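Ribosomal RNA small subunit methyltransferase E (Thermotoga maritima, PDB 1Z85) probably methylates N3 of a specific uridine in 16S ribosomal RNA, using S-adenosyl-L-methionine as methyl donor on the assembled 30S subunit. Local coordinates at residues V162-L167 against T183-P188; S88-I93 against H117-S122; Q171-A176 against I221-Y226. All coordinates share one frame; numbering follows the deposited sequence.

Contact 1. Residues V162-L167 against T183-P188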
loop_
_atom_site.group_PDB
_atom_site.type_symbol
_atom_site.label_atom_id
_atom_site.label_comp_id
_atom_site.label_asym_id
_atom_site.label_seq_id
_atom_site.Cartn_x
_atom_site.Cartn_y
_atom_site.Cartn_z
ATOM N N VAL B 162 -20.338 -1.312 -11.786
ATOM C CA VAL B 162 -19.905 -1.282 -10.397
ATOM C C VAL B 162 -19.108 -2.537 -10.045
ATOM O O VAL B 162 -19.450 -3.649 -10.444
ATOM C CB VAL B 162 -21.092 -1.153 -9.434
ATOM C CG1 VAL B 162 -20.623 -0.806 -8.018
ATOM C CG2 VAL B 162 -22.133 -0.094 -9.944
ATOM N N ILE B 163 -18.015 -2.319 -9.321
ATOM C CA ILE B 163 -17.134 -3.369 -8.829
ATOM C C ILE B 163 -17.136 -3.292 -7.297
ATOM O O ILE B 163 -16.883 -2.218 -6.737
ATOM C CB ILE B 163 -15.666 -3.127 -9.265
ATOM C CG1 ILE B 163 -15.549 -2.860 -10.755
ATOM C CG2 ILE B 163 -14.766 -4.332 -8.883
ATOM C CD1 ILE B 163 -15.727 -4.058 -11.563
ATOM N N THR B 164 -17.388 -4.410 -6.626
ATOM C CA THR B 164 -17.397 -4.436 -5.158
ATOM C C THR B 164 -16.156 -5.163 -4.640
ATOM O O THR B 164 -15.910 -6.300 -5.007
ATOM C CB THR B 164 -18.666 -5.112 -4.627
ATOM O OG1 THR B 164 -19.802 -4.376 -5.063
ATOM C CG2 THR B 164 -18.677 -5.149 -3.092
ATOM N N LEU B 165 -15.370 -4.465 -3.828
ATOM C CA LEU B 165 -14.301 -5.062 -3.047
ATOM C C LEU B 165 -14.820 -5.614 -1.689
ATOM O O LEU B 165 -14.954 -4.875 -0.703
ATOM C CB LEU B 165 -13.191 -4.029 -2.783
ATOM C CG LEU B 165 -12.061 -4.432 -1.813
ATOM C CD1 LEU B 165 -11.438 -5.809 -2.177
ATOM C CD2 LEU B 165 -11.007 -3.311 -1.781
ATOM N N ASP B 166 -15.081 -6.909 -1.664
ATOM C CA ASP B 166 -15.401 -7.650 -0.454
ATOM C C ASP B 166 -14.072 -7.971 0.238
ATOM O O ASP B 166 -13.237 -8.731 -0.280
ATOM C CB ASP B 166 -16.135 -8.954 -0.828
ATOM C CG ASP B 166 -16.619 -9.745 0.388
ATOM O OD1 ASP B 166 -16.540 -9.246 1.534
ATOM O OD2 ASP B 166 -17.078 -10.886 0.198
ATOM N N LEU B 167 -13.862 -7.373 1.398
ATOM C CA LEU B 167 -12.574 -7.485 2.072
ATOM C C LEU B 167 -12.371 -8.865 2.682
ATOM O O LEU B 167 -11.238 -9.292 2.845
ATOM C CB LEU B 167 -12.441 -6.399 3.148
ATOM C CG LEU B 167 -12.408 -4.945 2.638
ATOM C CD1 LEU B 167 -12.634 -3.989 3.791
ATOM C CD2 LEU B 167 -11.087 -4.645 1.903
ATOM N N THR B 183 -17.783 2.687 -10.700
ATOM C CA THR B 183 -17.842 2.848 -9.255
ATOM C C THR B 183 -17.241 1.637 -8.551
ATOM O O THR B 183 -17.626 0.509 -8.853
ATOM C CB THR B 183 -19.326 3.022 -8.802
ATOM O OG1 THR B 183 -19.860 4.146 -9.483
ATOM C CG2 THR B 183 -19.444 3.269 -7.327
ATOM N N VAL B 184 -16.259 1.869 -7.663
ATOM C CA VAL B 184 -15.736 0.830 -6.795
ATOM C C VAL B 184 -16.315 1.021 -5.401
ATOM O O VAL B 184 -16.250 2.110 -4.871
ATOM C CB VAL B 184 -14.198 0.918 -6.647
ATOM C CG1 VAL B 184 -13.681 -0.288 -5.914
ATOM C CG2 VAL B 184 -13.502 1.060 -8.029
ATOM N N VAL B 185 -16.865 -0.047 -4.835
ATOM C CA VAL B 185 -17.526 -0.064 -3.528
ATOM C C VAL B 185 -16.578 -0.808 -2.608
ATOM O O VAL B 185 -16.456 -2.019 -2.706
ATOM C CB VAL B 185 -18.905 -0.822 -3.599
ATOM C CG1 VAL B 185 -19.582 -0.974 -2.238
ATOM C CG2 VAL B 185 -19.847 -0.132 -4.523
ATOM N N VAL B 186 -15.817 -0.075 -1.783
ATOM C CA VAL B 186 -15.003 -0.700 -0.730
ATOM C C VAL B 186 -15.896 -1.156 0.468
ATOM O O VAL B 186 -16.608 -0.371 1.082
ATOM C CB VAL B 186 -13.941 0.288 -0.218
ATOM C CG1 VAL B 186 -13.120 -0.344 0.898
ATOM C CG2 VAL B 186 -13.043 0.784 -1.385
ATOM N N GLY B 187 -15.801 -2.407 0.838
ATOM C CA GLY B 187 -16.651 -2.944 1.896
ATOM C C GLY B 187 -16.287 -2.508 3.303
ATOM O O GLY B 187 -15.138 -2.096 3.584
ATOM N N PRO B 188 -17.266 -2.594 4.217
ATOM C CA PRO B 188 -17.034 -2.190 5.595
ATOM C C PRO B 188 -16.202 -3.197 6.419
ATOM O O PRO B 188 -16.121 -4.380 6.100
ATOM C CB PRO B 188 -18.448 -2.063 6.151
ATOM C CG PRO B 188 -19.223 -3.086 5.416
ATOM C CD PRO B 188 -18.627 -3.109 4.018
HETATM O O HOH W 1 -16.097 -6.006 3.443
#
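Val162 lays its CG1 methyl across the end of Val185, meeting CG2 at 3.6 Å. CG1 stands anti to its own backbone N (chi1 -167°), which also brings it over the carbonyl O of Thr183. Val162 pairs with Thr183, so the valine contact is a diagonal one, two residues further along the partner strand. On the same face Thr164 and Val185 run side by side, and beta-branched residues suit such a surface because branching at CB favours the extended backbone of a strand. Thr164 OG1 is not left bare against this apolar neighbour: it is hydrogen-bonded to OG1 of Thr204. Ile163, Leu165, Val184 and Val186 project from the reverse face.

The strands are parallel, their axes at 19°, and four backbone bonds join them. Ile163 N gives to Thr183 O at 2.9 Å in a nearly straight bond (170° at the hydrogen), and Ile163 O takes Val185 N. Further on, Leu165 N reaches Val185 O at 2.9 Å, while Gly187 N reaches Leu165 O at 3.0 Å; both are more bent. Glycine fits this last position because any CB would point into the partner chain, only 3.1 Å from Leu165 O. Past it, Leu167 presses CD1 against Gly187 O at a tight 3.1 Å, and a water donates to Pro188 O while accepting a weak bond from Leu167 N.

These are inner strands of the parallel sheet of an alpha/beta-knot (SPOUT) domain. Strand 87-92 flanks 182-186, and strand 205-206 flanks 161-165. Helix 96-108 covers Val186 with Leu102 and meets Leu167 through Arg98, while Asp166 forms a salt bridge to Arg197 of helix 194-201.

Contact 2. Residues S88-I93 against H117-S122; sequences SVVVPI and HKFERS
Ile93 runs its side chain along the backbone of His117 and Lys118. CB lies 3.7 Å from His117 O; CG1, anti to the carbonyl carbon of Ile93 (chi1 -66°), stays beside the same oxygen at 3.8 Å; and CD1 ends over the peptide link, 3.8 Å from Lys118 N and near the lysine CB. A long branched residue suits this place, since it can follow a backbone that turns out of the sheet, while the charged end of Lys118 leads away to a salt bridge with Glu125.

In the backbone, His117 N gives to Val91 O at 3.0 Å, and Ile93 N returns a bond of 2.8 Å to His117 O, approaching from above the carbonyl plane. This is parallel pairing between neighbouring strands 87-92 and 113-117, which helix 96-108 connects as a beta-alpha-beta crossover in the SPOUT domain. Pro92 sits between the two bonds; its missing N-H costs this pairing nothing, because His117 bonds to the residues before and after it.

The proline CB touches Phe119 CE1 at 3.6 Å, with its CA at the ring edge. One face of the phenylalanine ring receives ND1 of His117 over its centre. Val90 CG1 packs beside the histidine CB, the apolar root of that side chain.

Two donors grip Ile93 O: Ser122 OG at 2.7 Å, in the carbonyl plane, and a water that donates to it at 2.7 Å and accepts a bond from Phe119 N. Ser122 closes a type I turn beginning at Phe119, and its OG takes a further bond from His124 N.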
loop_
_atom_site.group_PDB
_atom_site.type_symbol
_atom_site.label_atom_id
_atom_site.label_comp_id
_atom_site.label_asym_id
_atom_site.label_seq_id
_atom_site.Cartn_x
_atom_site.Cartn_y
_atom_site.Cartn_z
ATOM N N SER B 88 -15.349 6.628 -9.529
ATOM C CA SER B 88 -16.000 6.920 -8.244
ATOM C C SER B 88 -15.681 5.775 -7.264
ATOM O O SER B 88 -15.571 4.625 -7.677
ATOM C CB SER B 88 -17.522 7.082 -8.424
ATOM O OG SER B 88 -17.799 8.096 -9.378
ATOM N N VAL B 89 -15.516 6.110 -5.985
ATOM C CA VAL B 89 -15.319 5.117 -4.948
ATOM C C VAL B 89 -16.306 5.373 -3.815
ATOM O O VAL B 89 -16.461 6.499 -3.360
ATOM C CB VAL B 89 -13.858 5.162 -4.431
ATOM C CG1 VAL B 89 -13.629 4.173 -3.355
ATOM C CG2 VAL B 89 -12.831 4.847 -5.593
ATOM N N VAL B 90 -16.947 4.314 -3.338
ATOM C CA VAL B 90 -17.747 4.370 -2.107
ATOM C C VAL B 90 -16.854 3.936 -0.965
ATOM O O VAL B 90 -16.369 2.787 -0.961
ATOM C CB VAL B 90 -18.935 3.448 -2.157
ATOM C CG1 VAL B 90 -19.672 3.468 -0.847
ATOM C CG2 VAL B 90 -19.838 3.863 -3.307
ATOM N N VAL B 91 -16.557 4.906 -0.086
ATOM C CA VAL B 91 -15.747 4.738 1.129
ATOM C C VAL B 91 -16.673 4.509 2.334
ATOM O O VAL B 91 -17.621 5.278 2.577
ATOM C CB VAL B 91 -14.857 5.961 1.344
ATOM C CG1 VAL B 91 -14.091 5.925 2.716
ATOM C CG2 VAL B 91 -13.863 6.102 0.155
ATOM N N PRO B 92 -16.458 3.398 3.059
ATOM C CA PRO B 92 -17.247 3.153 4.245
ATOM C C PRO B 92 -16.904 4.155 5.350
ATOM O O PRO B 92 -15.719 4.470 5.555
ATOM C CB PRO B 92 -16.865 1.729 4.653
ATOM C CG PRO B 92 -15.507 1.499 4.039
ATOM C CD PRO B 92 -15.472 2.331 2.788
ATOM N N ILE B 93 -17.948 4.663 6.008
ATOM C CA ILE B 93 -17.843 5.472 7.204
ATOM C C ILE B 93 -17.572 4.522 8.370
ATOM O O ILE B 93 -18.453 3.798 8.804
ATOM C CB ILE B 93 -19.100 6.299 7.455
ATOM C CG1 ILE B 93 -19.268 7.347 6.349
ATOM C CG2 ILE B 93 -19.022 6.982 8.777
ATOM C CD1 ILE B 93 -20.667 8.005 6.315
ATOM N N HIS B 117 -20.529 6.175 2.690
ATOM C CA HIS B 117 -21.674 5.392 3.103
ATOM C C HIS B 117 -21.469 4.684 4.469
ATOM O O HIS B 117 -20.441 4.121 4.769
ATOM C CB HIS B 117 -22.025 4.381 1.971
ATOM C CG HIS B 117 -23.320 3.647 2.184
ATOM N ND1 HIS B 117 -23.364 2.310 2.531
ATOM C CD2 HIS B 117 -24.608 4.059 2.109
ATOM C CE1 HIS B 117 -24.627 1.939 2.686
ATOM N NE2 HIS B 117 -25.406 2.966 2.387
ATOM N N LYS B 118 -22.470 4.760 5.305
ATOM C CA LYS B 118 -22.481 4.043 6.550
ATOM C C LYS B 118 -23.191 2.674 6.334
ATOM O O LYS B 118 -24.436 2.567 6.226
ATOM C CB LYS B 118 -23.193 4.905 7.596
ATOM C CG LYS B 118 -23.074 4.487 9.093
ATOM C CD LYS B 118 -24.372 5.032 9.812
ATOM C CE LYS B 118 -24.326 5.052 11.347
ATOM N NZ LYS B 118 -25.114 6.215 11.962
ATOM N N PHE B 119 -22.389 1.616 6.283
ATOM C CA PHE B 119 -22.934 0.257 6.066
ATOM C C PHE B 119 -23.646 -0.166 7.325
ATOM O O PHE B 119 -23.440 0.450 8.387
ATOM C CB PHE B 119 -21.828 -0.715 5.666
ATOM C CG PHE B 119 -21.277 -0.458 4.273
ATOM C CD1 PHE B 119 -20.311 0.531 4.050
ATOM C CD2 PHE B 119 -21.727 -1.179 3.194
ATOM C CE1 PHE B 119 -19.820 0.793 2.792
ATOM C CE2 PHE B 119 -21.225 -0.930 1.923
ATOM C CZ PHE B 119 -20.267 0.060 1.723
ATOM N N GLU B 120 -24.482 -1.207 7.225
ATOM C CA GLU B 120 -25.376 -1.577 8.327
ATOM C C GLU B 120 -24.616 -1.953 9.603
ATOM O O GLU B 120 -25.062 -1.664 10.708
ATOM C CB GLU B 120 -26.370 -2.692 7.907
ATOM C CG GLU B 120 -27.541 -2.166 7.038
ATOM C CD GLU B 120 -28.447 -3.243 6.362
ATOM O OE1 GLU B 120 -28.263 -4.486 6.534
ATOM O OE2 GLU B 120 -29.368 -2.805 5.622
ATOM N N ARG B 121 -23.451 -2.572 9.460
ATOM C CA ARG B 121 -22.672 -2.965 10.636
ATOM C C ARG B 121 -21.800 -1.891 11.294
ATOM O O ARG B 121 -21.145 -2.202 12.292
ATOM C CB ARG B 121 -21.834 -4.189 10.296
ATOM C CG ARG B 121 -22.720 -5.419 10.166
ATOM C CD ARG B 121 -21.935 -6.607 9.806
ATOM N NE ARG B 121 -22.791 -7.753 9.507
ATOM C CZ ARG B 121 -22.314 -8.921 9.097
ATOM N NH1 ARG B 121 -21.012 -9.081 8.937
ATOM N NH2 ARG B 121 -23.127 -9.925 8.835
ATOM N N SER B 122 -21.800 -0.664 10.770
ATOM C CA SER B 122 -21.005 0.447 11.345
ATOM C C SER B 122 -21.904 1.383 12.108
ATOM O O SER B 122 -22.996 1.644 11.664
ATOM C CB SER B 122 -20.347 1.268 10.269
ATOM O OG SER B 122 -19.643 2.384 10.790
HETATM O O HOH W 2 -19.476 1.815 7.344
#

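Contact 3. Residues Q171-A176 against I221-Y226; sequences QNLLDA and ILTVGY
Leu173 and Thr223 bring the two backbones nearest, their CA atoms 7.3 Å apart, where a single helix-like turn (Ala176 N to Leu173 O, 3.1 Å) faces helix 216-230. Side chains bridge that distance. Leu173, its CG anti to the backbone N (chi1 -179°), slides past Tyr226 in the opposite direction; CG lies 3.7 Å from the ring's CD2, while CD1 meets CG2 of Thr223 at 4.0 Å. The threonine OG1 is bonded to Ala219 O of its own helix. Leu174 reaches over one face of the tyrosine ring, CD2 standing 3.7 Å from the centroid in a CH-pi contact.

A water at the ring edge donates to Leu173 O (2.6 Å) and Ala176 O and accepts a weak bond from Tyr226 OH. Were Tyr226 replaced by an alanine, Leu174 CD2 would probably lose the aromatic face it packs on and a gap would open beside Leu173, while the water would lose a weak partner.

Tyr226 also packs on Tyr226 of the second subunit, and Leu174 on Leu229 of that subunit. The loop is thus held mainly by apolar overlap, with one water bonding the carbonyls of Leu173 and Ala176, in packing that runs on into the dimer interface.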
loop_
_atom_site.group_PDB
_atom_site.type_symbol
_atom_site.label_atom_id
_atom_site.label_comp_id
_atom_site.label_asym_id
_atom_site.label_seq_id
_atom_site.Cartn_x
_atom_site.Cartn_y
_atom_site.Cartn_z
ATOM N N GLN B 171 -11.878 -12.224 -4.988
ATOM C CA GLN B 171 -12.472 -12.878 -6.151
ATOM C C GLN B 171 -11.587 -12.386 -7.272
ATOM O O GLN B 171 -10.645 -11.603 -7.017
ATOM N N ASN B 172 -11.871 -12.795 -8.505
ATOM C CA ASN B 172 -10.967 -12.402 -9.576
ATOM C C ASN B 172 -11.113 -10.975 -10.112
ATOM O O ASN B 172 -12.006 -10.673 -10.902
ATOM C CB ASN B 172 -10.966 -13.375 -10.729
ATOM C CG ASN B 172 -9.663 -13.303 -11.517
ATOM O OD1 ASN B 172 -9.543 -13.873 -12.603
ATOM N ND2 ASN B 172 -8.674 -12.580 -10.960
ATOM N N LEU B 173 -10.174 -10.130 -9.691
ATOM C CA LEU B 173 -10.094 -8.745 -10.117
ATOM C C LEU B 173 -9.711 -8.644 -11.566
ATOM O O LEU B 173 -10.264 -7.848 -12.299
ATOM C CB LEU B 173 -9.052 -8.007 -9.270
ATOM C CG LEU B 173 -8.811 -6.510 -9.523
ATOM C CD1 LEU B 173 -10.036 -5.671 -9.196
ATOM C CD2 LEU B 173 -7.611 -6.044 -8.725
ATOM N N LEU B 174 -8.732 -9.435 -11.971
ATOM C CA LEU B 174 -8.190 -9.340 -13.310
ATOM C C LEU B 174 -9.124 -9.871 -14.390
ATOM O O LEU B 174 -8.873 -9.643 -15.577
ATOM C CB LEU B 174 -6.865 -10.084 -13.395
ATOM C CG LEU B 174 -5.730 -9.621 -12.493
ATOM C CD1 LEU B 174 -4.476 -10.376 -12.877
ATOM C CD2 LEU B 174 -5.511 -8.149 -12.587
ATOM N N ASP B 175 -10.153 -10.621 -13.997
ATOM C CA ASP B 175 -11.171 -11.080 -14.952
ATOM C C ASP B 175 -12.243 -9.999 -15.171
ATOM O O ASP B 175 -12.883 -9.989 -16.207
ATOM C CB ASP B 175 -11.830 -12.393 -14.489
ATOM N N ALA B 176 -12.415 -9.096 -14.210
ATOM C CA ALA B 176 -13.531 -8.138 -14.225
ATOM C C ALA B 176 -13.564 -7.269 -15.472
ATOM O O ALA B 176 -12.516 -6.871 -15.998
ATOM C CB ALA B 176 -13.496 -7.272 -13.017
ATOM N N ILE B 221 -5.328 -0.702 -2.024
ATOM C CA ILE B 221 -4.393 -0.090 -2.976
ATOM C C ILE B 221 -4.349 -0.873 -4.242
ATOM O O ILE B 221 -4.374 -0.325 -5.338
ATOM C CB ILE B 221 -2.964 0.000 -2.343
ATOM C CG1 ILE B 221 -2.951 1.133 -1.287
ATOM C CG2 ILE B 221 -1.925 0.188 -3.395
ATOM C CD1 ILE B 221 -1.744 1.169 -0.384
ATOM N N LEU B 222 -4.228 -2.186 -4.101
ATOM C CA LEU B 222 -4.127 -3.042 -5.259
ATOM C C LEU B 222 -5.404 -2.991 -6.107
ATOM O O LEU B 222 -5.366 -2.922 -7.343
ATOM C CB LEU B 222 -3.821 -4.451 -4.800
ATOM C CG LEU B 222 -3.313 -5.381 -5.861
ATOM C CD1 LEU B 222 -2.005 -4.847 -6.444
ATOM C CD2 LEU B 222 -3.177 -6.749 -5.205
ATOM N N THR B 223 -6.541 -3.004 -5.450
ATOM C CA THR B 223 -7.829 -3.021 -6.168
ATOM C C THR B 223 -8.118 -1.723 -6.880
ATOM O O THR B 223 -8.352 -1.706 -8.076
ATOM C CB THR B 223 -8.961 -3.364 -5.197
ATOM O OG1 THR B 223 -8.723 -4.669 -4.668
ATOM C CG2 THR B 223 -10.296 -3.338 -5.899
ATOM N N VAL B 224 -8.118 -0.627 -6.140
ATOM C CA VAL B 224 -8.432 0.672 -6.718
ATOM C C VAL B 224 -7.316 1.099 -7.642
ATOM O O VAL B 224 -7.535 1.733 -8.666
ATOM C CB VAL B 224 -8.608 1.707 -5.590
ATOM C CG1 VAL B 224 -8.838 3.130 -6.146
ATOM C CG2 VAL B 224 -9.721 1.291 -4.683
ATOM N N GLY B 225 -6.098 0.765 -7.277
ATOM C CA GLY B 225 -4.929 1.116 -8.084
ATOM C C GLY B 225 -4.807 0.407 -9.406
ATOM O O GLY B 225 -4.404 1.017 -10.407
ATOM N N TYR B 226 -5.154 -0.879 -9.435
ATOM C CA TYR B 226 -5.222 -1.604 -10.693
ATOM C C TYR B 226 -6.279 -1.013 -11.625
ATOM O O TYR B 226 -6.056 -0.834 -12.819
ATOM C CB TYR B 226 -5.557 -3.062 -10.441
ATOM C CG TYR B 226 -5.914 -3.829 -11.708
ATOM C CD1 TYR B 226 -4.940 -4.149 -12.677
ATOM C CD2 TYR B 226 -7.214 -4.214 -11.950
ATOM C CE1 TYR B 226 -5.279 -4.848 -13.842
ATOM C CE2 TYR B 226 -7.556 -4.925 -13.089
ATOM C CZ TYR B 226 -6.603 -5.233 -14.024
ATOM O OH TYR B 226 -7.002 -5.926 -15.151
HETATM O O HOH W 3 -10.303 -6.588 -14.554
#

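In the fold
From the N terminus, contact 2 closes first, bringing the end of strand 113-117 back beside strand 87-92 after helix 96-108. Contact 1 opens later, at strand 161-165, and closes at 182-186, so the two are in series. They meet in the sheet because strand 182-186 lies beside 87-92, with Val184 N 2.8 Å from Ser88 O, and Pro188 packs on Phe119 where both segments run on past the sheet. Contact 3 crosses contact 1: its loop 171-176 falls, in sequence, between the strands of contact 1, but its partner is the late helix 216-230. Contact 3 joins that loop to the helix at the subunit interface, and the sheet meets the same helix where Leu165 packs on Thr223.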